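PDB 2HNK: SAM-dependent O-methyltransferase from Leptospira interrogans, which probably transfers a methyl group from S-adenosylmethionine to a hydroxyl oxygen of an acceptor molecule, and binds the by-product S-adenosylhomocysteine. Local coordinates for residues K32-L37 against G68-Y73; S147-F152 against L170-G175; S212-S217 against S226-R231. One frame throughout, in Å; residues are numbered along the deposited sequence.

Contact 1: K32-L37 against G68-Y73; sequences KETGTL and GTFTGY. With SAH (S-adenosyl-L-homocysteine), chain O.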
loop_
_atom_site.group_PDB
_atom_site.type_symbol
_atom_site.label_atom_id
_atom_site.label_comp_id
_atom_site.label_asym_id
_atom_site.label_seq_id
_atom_site.Cartn_x
_atom_site.Cartn_y
_atom_site.Cartn_z
ATOM N N LYS C 32 2.487 -16.144 -19.050
ATOM C CA LYS C 32 2.705 -17.436 -19.706
ATOM C C LYS C 32 3.980 -17.422 -20.555
ATOM O O LYS C 32 4.791 -18.348 -20.469
ATOM C CB LYS C 32 1.498 -17.841 -20.557
ATOM C CG LYS C 32 0.266 -18.207 -19.754
ATOM C CD LYS C 32 -0.893 -18.613 -20.662
ATOM C CE LYS C 32 -2.114 -19.015 -19.836
ATOM N NZ LYS C 32 -3.374 -19.084 -20.645
ATOM N N GLU C 33 4.161 -16.365 -21.350
ATOM C CA GLU C 33 5.360 -16.219 -22.176
ATOM C C GLU C 33 6.629 -16.175 -21.322
ATOM O O GLU C 33 7.617 -16.829 -21.646
ATOM C CB GLU C 33 5.273 -14.984 -23.079
ATOM C CG GLU C 33 6.386 -14.926 -24.115
ATOM C CD GLU C 33 6.253 -13.785 -25.105
ATOM O OE1 GLU C 33 5.125 -13.327 -25.387
ATOM O OE2 GLU C 33 7.296 -13.353 -25.625
ATOM N N THR C 34 6.585 -15.405 -20.237
ATOM C CA THR C 34 7.702 -15.289 -19.301
ATOM C C THR C 34 7.994 -16.620 -18.597
ATOM O O THR C 34 9.153 -16.936 -18.337
ATOM C CB THR C 34 7.448 -14.166 -18.254
ATOM O OG1 THR C 34 7.197 -12.932 -18.934
ATOM C CG2 THR C 34 8.649 -13.981 -17.330
ATOM N N GLY C 35 6.935 -17.383 -18.300
ATOM C CA GLY C 35 7.041 -18.712 -17.680
ATOM C C GLY C 35 7.880 -19.706 -18.473
ATOM O O GLY C 35 8.435 -20.654 -17.915
ATOM N N THR C 36 7.965 -19.483 -19.781
ATOM C CA THR C 36 8.802 -20.273 -20.676
ATOM C C THR C 36 10.294 -20.000 -20.435
ATOM O O THR C 36 11.137 -20.886 -20.628
ATOM C CB THR C 36 8.427 -19.980 -22.143
ATOM O OG1 THR C 36 7.133 -20.532 -22.417
ATOM C CG2 THR C 36 9.432 -20.571 -23.106
ATOM N N LEU C 37 10.611 -18.780 -20.003
ATOM C CA LEU C 37 12.001 -18.371 -19.788
ATOM C C LEU C 37 12.549 -18.897 -18.460
ATOM O O LEU C 37 11.803 -19.037 -17.487
ATOM C CB LEU C 37 12.127 -16.851 -19.864
ATOM C CG LEU C 37 11.291 -16.122 -20.925
ATOM C CD1 LEU C 37 11.497 -14.620 -20.799
ATOM C CD2 LEU C 37 11.591 -16.591 -22.350
ATOM N N GLY C 68 14.844 -1.781 -13.512
ATOM C CA GLY C 68 14.721 -3.219 -13.719
ATOM C C GLY C 68 13.357 -3.570 -14.267
ATOM O O GLY C 68 12.360 -3.617 -13.528
ATOM N N THR C 69 13.326 -3.843 -15.565
ATOM C CA THR C 69 12.082 -3.996 -16.312
ATOM C C THR C 69 11.783 -5.417 -16.772
ATOM O O THR C 69 10.619 -5.827 -16.774
ATOM C CB THR C 69 12.057 -3.006 -17.499
ATOM O OG1 THR C 69 11.968 -1.688 -16.960
ATOM C CG2 THR C 69 10.869 -3.244 -18.431
ATOM N N PHE C 70 12.822 -6.154 -17.180
ATOM C CA PHE C 70 12.673 -7.552 -17.619
ATOM C C PHE C 70 11.636 -7.623 -18.744
ATOM O O PHE C 70 11.653 -6.766 -19.637
ATOM C CB PHE C 70 12.336 -8.447 -16.412
ATOM C CG PHE C 70 12.432 -9.932 -16.678
ATOM C CD1 PHE C 70 13.439 -10.461 -17.489
ATOM C CD2 PHE C 70 11.530 -10.805 -16.083
ATOM C CE1 PHE C 70 13.525 -11.837 -17.720
ATOM C CE2 PHE C 70 11.609 -12.179 -16.309
ATOM C CZ PHE C 70 12.606 -12.696 -17.128
ATOM N N THR C 71 10.727 -8.602 -18.702
ATOM C CA THR C 71 9.743 -8.779 -19.782
ATOM C C THR C 71 8.524 -7.844 -19.667
ATOM O O THR C 71 7.599 -7.911 -20.486
ATOM C CB THR C 71 9.289 -10.246 -19.923
ATOM O OG1 THR C 71 8.850 -10.736 -18.650
ATOM C CG2 THR C 71 10.429 -11.118 -20.444
ATOM N N GLY C 72 8.522 -7.004 -18.634
ATOM C CA GLY C 72 7.659 -5.834 -18.582
ATOM C C GLY C 72 6.364 -5.829 -17.787
ATOM O O GLY C 72 5.605 -4.861 -17.892
ATOM N N TYR C 73 6.108 -6.861 -16.977
ATOM C CA TYR C 73 4.806 -6.962 -16.297
ATOM C C TYR C 73 4.495 -5.761 -15.410
ATOM O O TYR C 73 3.401 -5.196 -15.492
ATOM C CB TYR C 73 4.635 -8.277 -15.502
ATOM C CG TYR C 73 3.188 -8.537 -15.085
ATOM C CD1 TYR C 73 2.678 -8.026 -13.889
ATOM C CD2 TYR C 73 2.325 -9.272 -15.899
ATOM C CE1 TYR C 73 1.352 -8.249 -13.512
ATOM C CE2 TYR C 73 0.996 -9.503 -15.528
ATOM C CZ TYR C 73 0.521 -8.987 -14.335
ATOM O OH TYR C 73 -0.788 -9.206 -13.967
HETATM N N SAH O . 10.111 -5.569 -12.971
HETATM C CA SAH O . 10.240 -6.866 -13.705
HETATM C CB SAH O . 11.259 -7.766 -13.006
HETATM C CG SAH O . 12.686 -7.211 -13.002
HETATM S SD SAH O . 13.876 -8.566 -13.086
HETATM C C SAH O . 8.903 -7.596 -13.916
HETATM O O SAH O . 8.837 -8.616 -14.609
HETATM O OXT SAH O . 7.860 -7.189 -13.408
HETATM C "C5'" SAH O . 15.334 -7.490 -13.084
HETATM C "C4'" SAH O . 15.692 -6.867 -14.430
HETATM O "O4'" SAH O . 16.671 -5.872 -14.216
HETATM C "C3'" SAH O . 16.282 -7.865 -15.412
HETATM O "O3'" SAH O . 15.558 -7.788 -16.617
HETATM C "C2'" SAH O . 17.711 -7.423 -15.658
HETATM O "O2'" SAH O . 18.030 -7.507 -17.032
HETATM C "C1'" SAH O . 17.701 -5.974 -15.180
HETATM N N9 SAH O . 18.999 -5.512 -14.640
HETATM C C8 SAH O . 19.994 -6.247 -14.034
HETATM N N7 SAH O . 21.014 -5.415 -13.708
HETATM C C5 SAH O . 20.686 -4.157 -14.091
HETATM C C6 SAH O . 21.344 -2.930 -14.007
HETATM N N6 SAH O . 22.549 -2.837 -13.459
HETATM N N1 SAH O . 20.738 -1.792 -14.509
HETATM C C2 SAH O . 19.483 -1.862 -15.085
HETATM N N3 SAH O . 18.833 -3.079 -15.166
HETATM C C4 SAH O . 19.424 -4.207 -14.682
#
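Thr34 meets Phe70 and Thr71 where the last turn of helix 25-35 and the residues after it cover the glycine-containing cofactor loop of the Rossmann-like methyltransferase fold. This loop follows strand 63-67 and leads into helix 73-81. Thr34 and Phe70 approach from opposite directions. The methyl CG2 of Thr34 sits 3.6 Å from Phe70 CE2, at an oblique angle to the ring. Phe70 CG is anti to the backbone N (chi1 -168°), which sends the ring out from the loop toward the helix. Thr71 CG2 lies over the centre of one ring face, and Trp97 meets the ring edge-to-face. The same methyl of Thr71 reaches tip to tip toward Leu37, with 3.7 Å between Thr71 CG2 and Leu37 CD1. The side chains of Thr34 and Thr71 cross at a slant, and their OG1 atoms are 2.8 Å apart. Thr34 OG1 is hydrogen-bonded to the carbonyl O of Leu30, one turn back in its own helix. The loop makes a type II' turn from Thr69 to Gly72, and Gly72 takes the N-cap position of helix 73-81. Asp92 takes the backbone N-H groups of Thr69 and Phe70. S-adenosylhomocysteine lies against the same loop. Phe70 CB is 3.3 Å from SAH O3'. The carbonyl O of Gly68 accepts a hydrogen bond from the ligand amino group, SAH N, at 3.0 Å.

Contact 2: S147-F152 against L170-G175; sequences SIDLFF and LLKPGG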
loop_
_atom_site.group_PDB
_atom_site.type_symbol
_atom_site.label_atom_id
_atom_site.label_comp_id
_atom_site.label_asym_id
_atom_site.label_seq_id
_atom_site.Cartn_x
_atom_site.Cartn_y
_atom_site.Cartn_z
ATOM N N SER C 147 12.628 15.457 -9.172
ATOM C CA SER C 147 11.767 15.496 -10.354
ATOM C C SER C 147 10.800 14.305 -10.471
ATOM O O SER C 147 9.890 14.325 -11.298
ATOM C CB SER C 147 12.631 15.603 -11.617
ATOM O OG SER C 147 13.556 14.533 -11.700
ATOM N N ILE C 148 10.998 13.280 -9.639
ATOM C CA ILE C 148 10.264 12.018 -9.772
ATOM C C ILE C 148 9.234 11.804 -8.658
ATOM O O ILE C 148 9.491 12.100 -7.490
ATOM C CB ILE C 148 11.245 10.805 -9.868
ATOM C CG1 ILE C 148 12.338 11.072 -10.926
ATOM C CG2 ILE C 148 10.500 9.503 -10.157
ATOM C CD1 ILE C 148 11.826 11.282 -12.373
ATOM N N ASP C 149 8.070 11.283 -9.032
ATOM C CA ASP C 149 7.007 11.009 -8.063
ATOM C C ASP C 149 7.176 9.665 -7.375
ATOM O O ASP C 149 6.976 9.547 -6.160
ATOM C CB ASP C 149 5.647 11.043 -8.756
ATOM C CG ASP C 149 5.325 12.399 -9.327
ATOM O OD1 ASP C 149 5.637 13.401 -8.668
ATOM O OD2 ASP C 149 4.748 12.460 -10.420
ATOM N N LEU C 150 7.542 8.656 -8.162
ATOM C CA LEU C 150 7.550 7.287 -7.683
ATOM C C LEU C 150 8.645 6.465 -8.351
ATOM O O LEU C 150 8.891 6.591 -9.554
ATOM C CB LEU C 150 6.166 6.646 -7.877
ATOM C CG LEU C 150 5.877 5.255 -7.304
ATOM C CD1 LEU C 150 4.398 5.106 -6.945
ATOM C CD2 LEU C 150 6.292 4.155 -8.274
ATOM N N PHE C 151 9.297 5.631 -7.548
ATOM C CA PHE C 151 10.292 4.691 -8.034
ATOM C C PHE C 151 9.875 3.261 -7.767
ATOM O O PHE C 151 9.330 2.962 -6.707
ATOM C CB PHE C 151 11.622 4.914 -7.329
ATOM C CG PHE C 151 12.554 5.809 -8.062
ATOM C CD1 PHE C 151 12.541 7.180 -7.839
ATOM C CD2 PHE C 151 13.472 5.282 -8.962
ATOM C CE1 PHE C 151 13.433 8.018 -8.514
ATOM C CE2 PHE C 151 14.373 6.108 -9.633
ATOM C CZ PHE C 151 14.347 7.475 -9.414
ATOM N N PHE C 152 10.160 2.382 -8.725
ATOM C CA PHE C 152 10.105 0.950 -8.494
ATOM C C PHE C 152 11.514 0.359 -8.634
ATOM O O PHE C 152 12.095 0.372 -9.718
ATOM C CB PHE C 152 9.135 0.280 -9.465
ATOM C CG PHE C 152 8.901 -1.176 -9.183
ATOM C CD1 PHE C 152 8.520 -1.610 -7.912
ATOM C CD2 PHE C 152 9.044 -2.121 -10.186
ATOM C CE1 PHE C 152 8.314 -2.961 -7.646
ATOM C CE2 PHE C 152 8.820 -3.484 -9.930
ATOM C CZ PHE C 152 8.460 -3.896 -8.657
ATOM N N LEU C 170 16.586 11.920 -6.833
ATOM C CA LEU C 170 15.633 12.115 -7.927
ATOM C C LEU C 170 14.195 12.296 -7.450
ATOM O O LEU C 170 13.408 12.964 -8.113
ATOM C CB LEU C 170 15.721 10.976 -8.950
ATOM C CG LEU C 170 16.906 11.053 -9.922
ATOM C CD1 LEU C 170 17.190 9.696 -10.533
ATOM C CD2 LEU C 170 16.680 12.114 -11.016
ATOM N N LEU C 171 13.856 11.702 -6.307
ATOM C CA LEU C 171 12.500 11.799 -5.764
ATOM C C LEU C 171 12.187 13.188 -5.222
ATOM O O LEU C 171 13.009 13.783 -4.529
ATOM C CB LEU C 171 12.269 10.778 -4.643
ATOM C CG LEU C 171 11.882 9.332 -4.929
ATOM C CD1 LEU C 171 11.777 8.579 -3.603
ATOM C CD2 LEU C 171 10.564 9.227 -5.707
ATOM N N LYS C 172 10.986 13.677 -5.528
ATOM C CA LYS C 172 10.438 14.869 -4.887
ATOM C C LYS C 172 10.164 14.575 -3.413
ATOM O O LYS C 172 9.904 13.421 -3.052
ATOM C CB LYS C 172 9.122 15.276 -5.551
ATOM C CG LYS C 172 9.196 15.578 -7.047
ATOM C CD LYS C 172 7.820 16.005 -7.524
ATOM C CE LYS C 172 7.694 15.931 -9.018
ATOM N NZ LYS C 172 6.270 16.150 -9.360
ATOM N N PRO C 173 10.218 15.608 -2.546
ATOM C CA PRO C 173 9.756 15.393 -1.174
ATOM C C PRO C 173 8.330 14.849 -1.189
ATOM O O PRO C 173 7.525 15.259 -2.023
ATOM C CB PRO C 173 9.806 16.803 -0.569
ATOM C CG PRO C 173 10.928 17.476 -1.332
ATOM C CD PRO C 173 10.711 16.989 -2.742
ATOM N N GLY C 174 8.037 13.895 -0.314
ATOM C CA GLY C 174 6.739 13.226 -0.340
ATOM C C GLY C 174 6.629 12.091 -1.349
ATOM O O GLY C 174 5.647 11.348 -1.338
ATOM N N GLY C 175 7.638 11.950 -2.213
ATOM C CA GLY C 175 7.680 10.875 -3.204
ATOM C C GLY C 175 7.870 9.484 -2.610
ATOM O O GLY C 175 8.269 9.339 -1.451
HETATM O O HOH W 1 5.249 14.919 -11.619
#
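A right-handed beta-alpha-beta crossover of the Rossmann-like fold closes here. Strand 148-153 leads through a loop to helix 160-170, and the chain returns through 171-172 to the neighbouring parallel strand 175-180. Ile148 and Leu171 form a single parallel bridge. Lys172 N donates to Ile148 O at 2.9 Å, nearly straight at 173° and in the carbonyl plane. Leu170 O, at the end of the helix, accepts two N-H groups from opposite faces of its plane. Ser147 N lies 2.8 Å from Leu170 O, and Ile148 N also bonds to it. The apolar side is built on Phe151, whose ring meets both leucines at its edge. Leu171 CD2 lies in the ring plane, 3.6 Å from Phe151 CD1. The side chains of Leu170 and Phe151 cross at about a right angle, with Leu170 CB 3.8 Å from Phe151 CE1. Leu125 of helix 121-130 packs on both Phe151 and Leu170. Ile148 runs alongside Leu170, pointing the same way. The polar side is a salt bridge between Asp149 and Lys172, which also lie side by side. Lys172 is extended beyond CG, and this carries its amine past the backbone of Ile148 to the carboxylate. Asp149 OD2 accepts the backbone N-H groups of Lys62 and Arg63, which should help to fix the carboxylate. A water links Asp149 OD2 to Lys172 NZ, and NZ meets Asp149 OD1 on its syn side at 2.9 Å.

Contact 3: S212-S217 against S226-R231; sequences SLVDVS and SLVRKR. With SO4 (sulfate ion), chain M.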
loop_
_atom_site.group_PDB
_atom_site.type_symbol
_atom_site.label_atom_id
_atom_site.label_comp_id
_atom_site.label_asym_id
_atom_site.label_seq_id
_atom_site.Cartn_x
_atom_site.Cartn_y
_atom_site.Cartn_z
ATOM N N SER C 212 16.394 8.940 8.687
ATOM C CA SER C 212 15.364 9.805 9.267
ATOM C C SER C 212 14.687 10.657 8.202
ATOM O O SER C 212 13.675 11.290 8.460
ATOM C CB SER C 212 15.963 10.699 10.357
ATOM O OG SER C 212 16.973 11.532 9.810
ATOM N N LEU C 213 15.246 10.655 6.999
ATOM C CA LEU C 213 14.671 11.393 5.881
ATOM C C LEU C 213 13.506 10.656 5.220
ATOM O O LEU C 213 12.825 11.222 4.359
ATOM C CB LEU C 213 15.748 11.721 4.837
ATOM C CG LEU C 213 16.901 12.661 5.231
ATOM C CD1 LEU C 213 17.699 13.012 3.993
ATOM C CD2 LEU C 213 16.407 13.929 5.902
ATOM N N VAL C 214 13.283 9.404 5.619
ATOM C CA VAL C 214 12.211 8.582 5.054
ATOM C C VAL C 214 11.401 7.846 6.124
ATOM O O VAL C 214 11.807 7.767 7.282
ATOM C CB VAL C 214 12.746 7.530 4.015
ATOM C CG1 VAL C 214 13.663 8.183 2.978
ATOM C CG2 VAL C 214 13.454 6.355 4.715
ATOM N N ASP C 215 10.243 7.327 5.714
ATOM C CA ASP C 215 9.474 6.360 6.501
ATOM C C ASP C 215 9.370 5.076 5.709
ATOM O O ASP C 215 9.389 5.101 4.480
ATOM C CB ASP C 215 8.076 6.887 6.808
ATOM C CG ASP C 215 8.095 8.041 7.786
ATOM O OD1 ASP C 215 8.634 7.850 8.902
ATOM O OD2 ASP C 215 7.571 9.132 7.445
ATOM N N VAL C 216 9.258 3.955 6.406
ATOM C CA VAL C 216 9.201 2.654 5.743
ATOM C C VAL C 216 8.071 1.750 6.254
ATOM O O VAL C 216 7.812 1.663 7.454
ATOM C CB VAL C 216 10.591 1.918 5.790
ATOM C CG1 VAL C 216 11.120 1.811 7.218
ATOM C CG2 VAL C 216 10.539 0.541 5.105
ATOM N N SER C 217 7.410 1.085 5.314
ATOM C CA SER C 217 6.523 -0.021 5.627
ATOM C C SER C 217 6.946 -1.224 4.791
ATOM O O SER C 217 6.935 -1.163 3.562
ATOM C CB SER C 217 5.063 0.345 5.364
ATOM O OG SER C 217 4.219 -0.752 5.670
ATOM N N SER C 226 8.896 -3.115 0.144
ATOM C CA SER C 226 9.055 -1.970 1.025
ATOM C C SER C 226 8.476 -0.732 0.411
ATOM O O SER C 226 8.772 -0.396 -0.735
ATOM C CB SER C 226 10.520 -1.722 1.378
ATOM O OG SER C 226 10.917 -2.577 2.424
ATOM N N LEU C 227 7.637 -0.061 1.189
ATOM C CA LEU C 227 7.102 1.234 0.812
ATOM C C LEU C 227 7.933 2.259 1.553
ATOM O O LEU C 227 7.880 2.335 2.781
ATOM C CB LEU C 227 5.622 1.327 1.194
ATOM C CG LEU C 227 4.721 0.258 0.552
ATOM C CD1 LEU C 227 3.274 0.430 0.970
ATOM C CD2 LEU C 227 4.859 0.260 -0.980
ATOM N N VAL C 228 8.731 3.009 0.801
ATOM C CA VAL C 228 9.674 3.971 1.375
ATOM C C VAL C 228 9.315 5.388 0.922
ATOM O O VAL C 228 9.567 5.779 -0.226
ATOM C CB VAL C 228 11.146 3.640 0.991
ATOM C CG1 VAL C 228 12.113 4.566 1.696
ATOM C CG2 VAL C 228 11.486 2.197 1.304
ATOM N N ARG C 229 8.734 6.157 1.832
ATOM C CA ARG C 229 8.303 7.510 1.502
ATOM C C ARG C 229 9.313 8.559 1.955
ATOM O O ARG C 229 9.685 8.607 3.123
ATOM C CB ARG C 229 6.916 7.797 2.093
ATOM C CG ARG C 229 6.329 9.123 1.657
ATOM C CD ARG C 229 5.121 9.495 2.498
ATOM N NE ARG C 229 4.786 10.912 2.352
ATOM C CZ ARG C 229 5.213 11.881 3.158
ATOM N NH1 ARG C 229 6.000 11.610 4.195
ATOM N NH2 ARG C 229 4.846 13.132 2.925
ATOM N N LYS C 230 9.758 9.382 1.011
ATOM C CA LYS C 230 10.648 10.497 1.301
ATOM C C LYS C 230 9.823 11.567 2.003
ATOM O O LYS C 230 8.776 11.974 1.509
ATOM C CB LYS C 230 11.265 11.044 0.008
ATOM C CG LYS C 230 12.280 12.169 0.202
ATOM C CD LYS C 230 12.781 12.671 -1.137
ATOM C CE LYS C 230 13.783 13.800 -0.979
ATOM N NZ LYS C 230 14.378 14.187 -2.287
ATOM N N ARG C 231 10.282 11.989 3.173
ATOM C CA ARG C 231 9.552 12.960 3.975
ATOM C C ARG C 231 9.697 14.372 3.422
ATOM O O ARG C 231 10.634 14.668 2.682
ATOM C CB ARG C 231 10.001 12.897 5.433
ATOM C CG ARG C 231 9.793 11.521 6.040
ATOM C CD ARG C 231 10.416 11.420 7.399
ATOM N NE ARG C 231 9.712 12.258 8.358
ATOM C CZ ARG C 231 9.791 12.121 9.674
ATOM N NH1 ARG C 231 10.546 11.159 10.202
ATOM N NH2 ARG C 231 9.109 12.942 10.461
HETATM S S SO4 M . 6.112 14.248 6.720
HETATM O O1 SO4 M . 6.783 14.004 5.454
HETATM O O2 SO4 M . 6.223 13.076 7.583
HETATM O O3 SO4 M . 6.747 15.382 7.365
HETATM O O4 SO4 M . 4.706 14.516 6.477
HETATM O O HOH W 2 13.028 13.888 3.404
HETATM O O HOH W 3 7.258 9.461 5.079
#
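Asp215 and Arg229 form a hydrogen-bonded pair in the antiparallel beta hairpin of strands 214-219 and 225-230, which ends the chain's mixed sheet. They exchange two backbone bonds, each 2.9 Å: Asp215 N to Arg229 O and Arg229 N to Asp215 O. Ser217 and Leu227 form the next such pair, and Leu227 N to Ser217 O is almost straight at 179°. Beyond the strand ends, Arg231 N donates to Leu213 O, and a water joins Leu213 O to Arg231 O.

The apolar contacts lie on the face of Val214, Val216 and Val228. Val228 CG1, anti to the backbone N (chi1 -175°), comes within 3.8 Å of Val214 CG2. Helix 196-210 covers Val216 and Val228.

The charged groups lie toward the other face and the hairpin's end. Arg229 presents its guanidinium edge to a sulfate, with NH1 2.8 Å from SO4 O1. Asp215 OD2 is 4.4 Å from Arg229 NH1, too far for a salt bridge. The salt bridge of Asp215 OD2 to Arg231 NE is long, 3.9 Å; the oxygen is well off the guanidinium plane, so only charge is involved. Lys57 of the second subunit also binds the sulfate. The ion probably came from the crystallisation liquor. Its position is consistent with a positively charged patch near the subunit boundary, which Asp215 would partly offset.

In the fold
Contacts 2 and 3 hold the same sheet and touch. Lys230 N bonds to Gly175 O, and its amine reaches Leu171 O, joining the hairpin to the crossover. Their centres are 11 Å apart. Contact 1 lies on the opposite side of the chain's centre, about 26 and 29 Å from them, centre to centre. Contacts 1 and 2 are buried; contact 3 is partly buried and reaches the second subunit. Contact 1 joins a helix to a loop through side chains beside the cofactor. Contact 2 combines backbone bonds, an apolar cluster and a salt bridge. Contact 3 relies on regular strand pairing, with charged groups at its outer end.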